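Local coordinates for protein Rho guanyl nucleotide exchange factor (Rom2), putative (Aspergillus fumigatus Af293, PDB 5O51) that probably acts as a guanine-nucleotide exchange factor for Rho-type GTPases, this chain being its CNH domain, a beta-propeller, at residues 130-135 with 177-182. Numbering follows the deposited sequence.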
ATOM      1  N   VAL A 130      -4.337   7.696  -9.618  1.00 57.71           N
ATOM      2  CA  VAL A 130      -5.014   6.831 -10.555  1.00 53.68           C
ATOM      3  C   VAL A 130      -6.508   6.967 -10.337  1.00 63.58           C
ATOM      4  O   VAL A 130      -6.985   6.731  -9.236  1.00 60.07           O
ATOM      5  CB  VAL A 130      -4.618   5.396 -10.284  1.00 61.48           C
ATOM      6  CG1 VAL A 130      -5.356   4.424 -11.215  1.00 61.99           C
ATOM      7  CG2 VAL A 130      -3.103   5.266 -10.393  1.00 64.92           C
ATOM      8  N   LYS A 131      -7.229   7.413 -11.368  1.00 64.09           N
ATOM      9  CA  LYS A 131      -8.668   7.142 -11.493  1.00 73.14           C
ATOM     10  C   LYS A 131      -8.930   5.825 -12.234  1.00 65.53           C
ATOM     11  O   LYS A 131      -8.287   5.539 -13.202  1.00 64.12           O
ATOM     12  CB  LYS A 131      -9.370   8.269 -12.240  1.00 84.40           C
ATOM     13  CG  LYS A 131     -10.854   7.980 -12.495  1.00 97.34           C
ATOM     14  CD  LYS A 131     -11.646   9.243 -12.761  1.00101.05           C
ATOM     15  CE  LYS A 131     -11.192   9.952 -14.028  1.00 97.32           C
ATOM     16  NZ  LYS A 131     -12.005  11.180 -14.196  1.00 93.06           N
ATOM     17  N   THR A 132      -9.895   5.040 -11.802  1.00 68.34           N
ATOM     18  CA  THR A 132     -10.129   3.738 -12.414  1.00 70.93           C
ATOM     19  C   THR A 132     -11.578   3.351 -12.239  1.00 71.28           C
ATOM     20  O   THR A 132     -12.213   3.766 -11.278  1.00 72.27           O
ATOM     21  CB  THR A 132      -9.200   2.644 -11.797  1.00 78.01           C
ATOM     22  OG1 THR A 132      -9.308   1.400 -12.522  1.00 75.16           O
ATOM     23  CG2 THR A 132      -9.513   2.403 -10.303  1.00 80.70           C
ATOM     24  N   SER A 133     -12.092   2.585 -13.198  1.00 78.50           N
ATOM     25  CA  SER A 133     -13.417   1.944 -13.126  1.00 75.78           C
ATOM     26  C   SER A 133     -13.297   0.565 -13.793  1.00 75.57           C
ATOM     27  O   SER A 133     -12.235   0.241 -14.298  1.00 73.15           O
ATOM     28  CB  SER A 133     -14.456   2.813 -13.857  1.00 75.80           C
ATOM     29  OG  SER A 133     -13.946   3.315 -15.085  1.00 71.79           O
ATOM     30  N   ALA A 134     -14.357  -0.250 -13.789  1.00 88.23           N
ATOM     31  CA  ALA A 134     -14.473  -1.366 -14.757  1.00 83.03           C
ATOM     32  C   ALA A 134     -14.797  -0.651 -16.073  1.00 81.82           C
ATOM     33  O   ALA A 134     -15.869  -0.054 -16.201  1.00 81.21           O
ATOM     34  CB  ALA A 134     -15.579  -2.339 -14.365  1.00 81.82           C
ATOM     35  N   LEU A 135     -13.850  -0.676 -17.013  1.00 76.83           N
ATOM     36  CA  LEU A 135     -13.799   0.221 -18.189  1.00 85.42           C
ATOM     37  C   LEU A 135     -12.335   0.617 -18.388  1.00 90.78           C
ATOM     38  O   LEU A 135     -11.641   0.026 -19.208  1.00 91.95           O
ATOM     39  CB  LEU A 135     -14.737   1.467 -18.074  1.00 95.00           C
ATOM     40  CG  LEU A 135     -14.781   2.598 -19.127  1.00 92.35           C
ATOM     41  CD1 LEU A 135     -16.197   2.804 -19.659  1.00 84.35           C
ATOM     42  CD2 LEU A 135     -14.226   3.915 -18.591  1.00 92.52           C
ATOM     43  N   PRO A 177      -6.760   1.020 -21.013  1.00 76.91           N
ATOM     44  CA  PRO A 177      -8.124   0.490 -21.199  1.00 79.08           C
ATOM     45  C   PRO A 177      -8.410  -0.755 -20.356  1.00 77.40           C
ATOM     46  O   PRO A 177      -8.706  -1.814 -20.920  1.00 76.06           O
ATOM     47  CB  PRO A 177      -8.158   0.172 -22.709  1.00 75.69           C
ATOM     48  CG  PRO A 177      -6.754  -0.230 -23.015  1.00 72.73           C
ATOM     49  CD  PRO A 177      -5.888   0.670 -22.160  1.00 80.85           C
ATOM     50  N   ALA A 178      -8.320  -0.612 -19.027  1.00 82.13           N
ATOM     51  CA  ALA A 178      -8.732  -1.646 -18.046  1.00 79.68           C
ATOM     52  C   ALA A 178      -8.835  -1.135 -16.579  1.00 76.03           C
ATOM     53  O   ALA A 178      -8.205  -0.149 -16.190  1.00 66.70           O
ATOM     54  CB  ALA A 178      -7.787  -2.829 -18.110  1.00 77.39           C
ATOM     55  N   GLU A 179      -9.622  -1.843 -15.776  1.00 80.52           N
ATOM     56  CA  GLU A 179      -9.678  -1.618 -14.323  1.00 85.61           C
ATOM     57  C   GLU A 179      -8.313  -1.947 -13.652  1.00 79.08           C
ATOM     58  O   GLU A 179      -7.786  -3.055 -13.852  1.00 62.37           O
ATOM     59  CB  GLU A 179     -10.789  -2.480 -13.700  1.00 86.52           C
ATOM     60  CG  GLU A 179     -11.131  -2.134 -12.242  1.00 91.89           C
ATOM     61  CD  GLU A 179     -12.243  -2.995 -11.650  1.00 87.33           C
ATOM     62  OE1 GLU A 179     -12.298  -4.212 -11.942  1.00 87.75           O
ATOM     63  OE2 GLU A 179     -13.063  -2.449 -10.879  1.00 94.18           O
ATOM     64  N   SER A 180      -7.771  -0.991 -12.872  1.00 74.26           N
ATOM     65  CA  SER A 180      -6.452  -1.139 -12.199  1.00 68.45           C
ATOM     66  C   SER A 180      -6.550  -1.375 -10.692  1.00 65.85           C
ATOM     67  O   SER A 180      -7.198  -0.600 -10.006  1.00 61.76           O
ATOM     68  CB  SER A 180      -5.596   0.086 -12.423  1.00 68.50           C
ATOM     69  OG  SER A 180      -5.245   0.191 -13.772  1.00 71.16           O
ATOM     70  N   SER A 181      -5.899  -2.453 -10.222  1.00 66.56           N
ATOM     71  CA  SER A 181      -5.722  -2.804  -8.788  1.00 68.36           C
ATOM     72  C   SER A 181      -4.568  -2.052  -8.106  1.00 69.44           C
ATOM     73  O   SER A 181      -4.710  -1.647  -6.974  1.00 70.69           O
ATOM     74  CB  SER A 181      -5.410  -4.295  -8.610  1.00 65.69           C
ATOM     75  OG  SER A 181      -6.407  -5.146  -9.141  1.00 62.67           O
ATOM     76  N   SER A 182      -3.432  -1.869  -8.779  1.00 63.79           N
ATOM     77  CA  SER A 182      -2.233  -1.376  -8.107  1.00 52.17           C
ATOM     78  C   SER A 182      -1.205  -0.704  -9.024  1.00 52.51           C
ATOM     79  O   SER A 182      -1.252  -0.837 -10.226  1.00 51.74           O
ATOM     80  CB  SER A 182      -1.569  -2.558  -7.443  1.00 48.15           C
ATOM     81  OG  SER A 182      -1.140  -3.517  -8.389  1.00 47.49           O
TER
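The hydroxyl of T132 reaches across to the backbone of S180 and accepts its N-H in a nearly straight bond, 2.9 Å from S180 N to T132 OG1 with an angle of 177° at the hydrogen. OG1 stands anti to the backbone N of T132 (chi1 -172°), a rotation that aims it at the start of strand 180-186, while the methyl CG2 of T132 rests 3.8 Å from S180 O. This is the tight half of the contact. T132 OG1 also lies 3.5 Å from E179 CA, and it has a second hydrogen-bond partner in the hydroxyl of S137. S137 OG is bonded to A178 O and S180 OG as well, so a cluster of three hydroxyls and two backbone groups ties the end of one strand to the beginning of another. Beside this cluster, the S133 carbonyl presses against the aliphatic part of E179, with S133 O 3.1 Å from E179 CB and 3.3 Å from E179 CG.

Beyond CG the packing becomes loose. The E179 side chain runs extended past A134, and its carboxylate oxygen OE2 comes no nearer than 3.9 Å to A134 N, too far for a hydrogen bond. A134, L135, P177 and E179 are all exposed. L135 O approaches A178 N to 3.4 Å, but at an angle too poor for a bond, and the CB atoms of L135 and P177 both point away from the opposing segment.

The contact joins two successive four-stranded antiparallel blades of the propeller. Residues 133-135 belong to the turn between strands 125-132 and 137-143, whereas 177-179 link the outermost strand 169-176 to strand 180-186, the first of the next blade, where S180 packs on V192 and C194 of strand 189-194.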